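PDB 4AFM: endoglucanase CEL5A from Eubacterium cellulosolvens, which carries a non-catalytic family 65 carbohydrate-binding module that probably targets the endoglucanase to xyloglucan and related plant cell-wall beta-glucans. Local coordinates for residues Y28-P33 with M37-N42. Sequence-based numbering, arbitrary orientation. Where two conformers were deposited one is given.
Sequences YELQPP and MPFDLN
The edge strand 28-30 of a four-stranded antiparallel sheet and the loop that leads from it to strand 45-52 meet where the two methyls of L30 abut the CD and CG atoms of P38. CD1 of L30 lies 4.1 Å from CD of P38, and CD2 of L30 stands scarcely farther from the same carbon. Y28 runs alongside the proline, pointing the other way, with its OH 3.9 Å from CG of P38; its ring is carried there by a first torsion that sets CG anti to the backbone N (chi1 177°). An alanine in place of P38 has no CG or CD, which would probably leave a gap beside both L30 methyls and the Y28 hydroxyl without its neighbour on the loop. This is the beta-sandwich of a carbohydrate-binding module: backbone hydrogen bonds join Y28 to V109 and L30 to I107 on strand 106-111, while Y28 also touches I123 and F39 touches A125 on strand 118-127 of the other sheet. CD1 of L30 further approaches CE1 of F39 obliquely, at 4.4 Å. In one of its two conformers, selenomethionine M37 folds back through bends at chi2 and chi3 (-62° and -67°), which bring SE within 3.8 Å of CG of P32 and lay CE over one face of the F39 ring, near its rim. No hydrogen bond crosses between 28-33 and 37-42, and apart from the Y28 hydroxyl the touching atoms are carbon and selenium. The rings of F39 and F45 meet edge-to-face. F8 of the second subunit packs on P38.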
loop_
_atom_site.group_PDB
_atom_site.type_symbol
_atom_site.label_atom_id
_atom_site.label_comp_id
_atom_site.label_asym_id
_atom_site.label_seq_id
_atom_site.Cartn_x
_atom_site.Cartn_y
_atom_site.Cartn_z
ATOM N N TYR A 28 5.629 -5.762 3.207
ATOM C CA TYR A 28 4.850 -4.918 2.310
ATOM C C TYR A 28 4.004 -5.826 1.443
ATOM O O TYR A 28 4.556 -6.876 0.978
ATOM C CB TYR A 28 5.866 -4.158 1.386
ATOM C CG TYR A 28 5.198 -3.285 0.351
ATOM C CD1 TYR A 28 4.816 -1.983 0.633
ATOM C CD2 TYR A 28 4.971 -3.765 -0.950
ATOM C CE1 TYR A 28 4.166 -1.157 -0.315
ATOM C CE2 TYR A 28 4.337 -3.004 -1.899
ATOM C CZ TYR A 28 3.945 -1.727 -1.586
ATOM O OH TYR A 28 3.337 -0.882 -2.534
ATOM N N GLU A 29 2.786 -5.553 1.213
ATOM C CA GLU A 29 1.924 -6.361 0.342
ATOM C C GLU A 29 1.035 -5.542 -0.472
ATOM O O GLU A 29 0.445 -4.533 0.103
ATOM C CB GLU A 29 1.006 -7.309 1.270
ATOM C CG GLU A 29 1.837 -8.306 2.028
ATOM C CD GLU A 29 0.939 -9.038 2.882
ATOM O OE1 GLU A 29 0.366 -8.508 3.931
ATOM O OE2 GLU A 29 0.945 -10.260 2.765
ATOM N N LEU A 30 0.712 -5.952 -1.651
ATOM C CA LEU A 30 -0.320 -5.329 -2.500
ATOM C C LEU A 30 -1.143 -6.363 -3.110
ATOM O O LEU A 30 -0.649 -7.558 -3.453
ATOM C CB LEU A 30 0.199 -4.655 -3.714
ATOM C CG LEU A 30 1.025 -3.515 -3.435
ATOM C CD1 LEU A 30 1.705 -2.886 -4.765
ATOM C CD2 LEU A 30 0.154 -2.255 -3.055
ATOM N N GLN A 31 -2.424 -6.184 -3.313
ATOM C CA GLN A 31 -3.260 -7.075 -4.011
ATOM C C GLN A 31 -3.903 -6.303 -5.184
ATOM O O GLN A 31 -4.924 -5.611 -4.980
ATOM C CB GLN A 31 -4.270 -7.609 -3.103
ATOM C CG GLN A 31 -3.492 -8.430 -2.075
ATOM C CD GLN A 31 -4.333 -9.309 -1.168
ATOM O OE1 GLN A 31 -5.400 -9.844 -1.521
ATOM N NE2 GLN A 31 -3.790 -9.536 0.008
ATOM N N PRO A 32 -3.312 -6.378 -6.352
ATOM C CA PRO A 32 -3.801 -5.524 -7.475
ATOM C C PRO A 32 -5.249 -5.615 -7.775
ATOM O O PRO A 32 -5.833 -4.554 -8.098
ATOM C CB PRO A 32 -2.920 -5.995 -8.656
ATOM C CG PRO A 32 -1.628 -6.441 -7.956
ATOM C CD PRO A 32 -2.075 -7.152 -6.734
ATOM N N PRO A 33 -5.955 -6.700 -7.655
ATOM C CA PRO A 33 -7.405 -6.711 -7.973
ATOM C C PRO A 33 -8.141 -5.880 -6.951
ATOM O O PRO A 33 -9.300 -5.515 -7.294
ATOM C CB PRO A 33 -7.806 -8.181 -7.811
ATOM C CG PRO A 33 -6.554 -8.956 -8.132
ATOM C CD PRO A 33 -5.447 -8.106 -7.424
HETATM N N MSE A 37 -3.305 0.929 -7.780
HETATM C CA MSE A 37 -1.877 0.625 -7.859
HETATM C C MSE A 37 -1.021 1.872 -7.715
HETATM O O MSE A 37 -1.287 2.887 -8.372
HETATM C CB MSE A 37 -1.640 -0.026 -9.248
HETATM C CG MSE A 37 -2.071 -1.480 -9.331
HETATM SE SE MSE A 37 -1.043 -2.644 -8.066
HETATM C CE MSE A 37 0.706 -2.429 -8.990
ATOM N N PRO A 38 0.072 1.806 -6.979
ATOM C CA PRO A 38 0.977 2.924 -6.872
ATOM C C PRO A 38 1.946 3.045 -8.006
ATOM O O PRO A 38 2.609 4.097 -8.183
ATOM C CB PRO A 38 1.666 2.694 -5.520
ATOM C CG PRO A 38 1.703 1.197 -5.409
ATOM C CD PRO A 38 0.353 0.758 -5.939
ATOM N N PHE A 39 2.135 1.991 -8.828
ATOM C CA PHE A 39 2.999 2.041 -9.977
ATOM C C PHE A 39 2.328 1.210 -11.065
ATOM O O PHE A 39 1.425 0.408 -10.810
ATOM C CB PHE A 39 4.447 1.622 -9.698
ATOM C CG PHE A 39 4.643 0.166 -9.457
ATOM C CD1 PHE A 39 4.347 -0.430 -8.230
ATOM C CD2 PHE A 39 5.092 -0.673 -10.476
ATOM C CE1 PHE A 39 4.534 -1.790 -8.003
ATOM C CE2 PHE A 39 5.308 -2.007 -10.217
ATOM C CZ PHE A 39 4.971 -2.590 -9.021
ATOM N N ASP A 40 2.844 1.359 -12.280
ATOM C CA ASP A 40 2.271 0.697 -13.468
ATOM C C ASP A 40 3.164 -0.507 -13.846
ATOM O O ASP A 40 4.291 -0.410 -14.298
ATOM C CB ASP A 40 2.288 1.690 -14.638
ATOM C CG ASP A 40 1.683 1.067 -15.872
ATOM O OD1 ASP A 40 1.231 -0.084 -15.872
ATOM O OD2 ASP A 40 1.693 1.821 -16.903
ATOM N N LEU A 41 2.593 -1.705 -13.580
ATOM C CA LEU A 41 3.274 -2.981 -13.891
ATOM C C LEU A 41 3.627 -3.155 -15.330
ATOM O O LEU A 41 4.452 -3.982 -15.712
ATOM C CB LEU A 41 2.348 -4.092 -13.458
ATOM C CG LEU A 41 2.305 -4.295 -11.910
ATOM C CD1 LEU A 41 1.017 -5.022 -11.537
ATOM C CD2 LEU A 41 3.519 -5.089 -11.402
ATOM N N ASN A 42 2.962 -2.377 -16.232
ATOM C CA ASN A 42 3.214 -2.522 -17.669
ATOM C C ASN A 42 4.484 -1.809 -18.071
ATOM O O ASN A 42 5.006 -2.165 -19.143
ATOM C CB ASN A 42 2.057 -1.877 -18.464
ATOM C CG ASN A 42 0.823 -2.658 -18.301
ATOM O OD1 ASN A 42 0.688 -3.720 -18.927
ATOM N ND2 ASN A 42 -0.139 -2.220 -17.571
#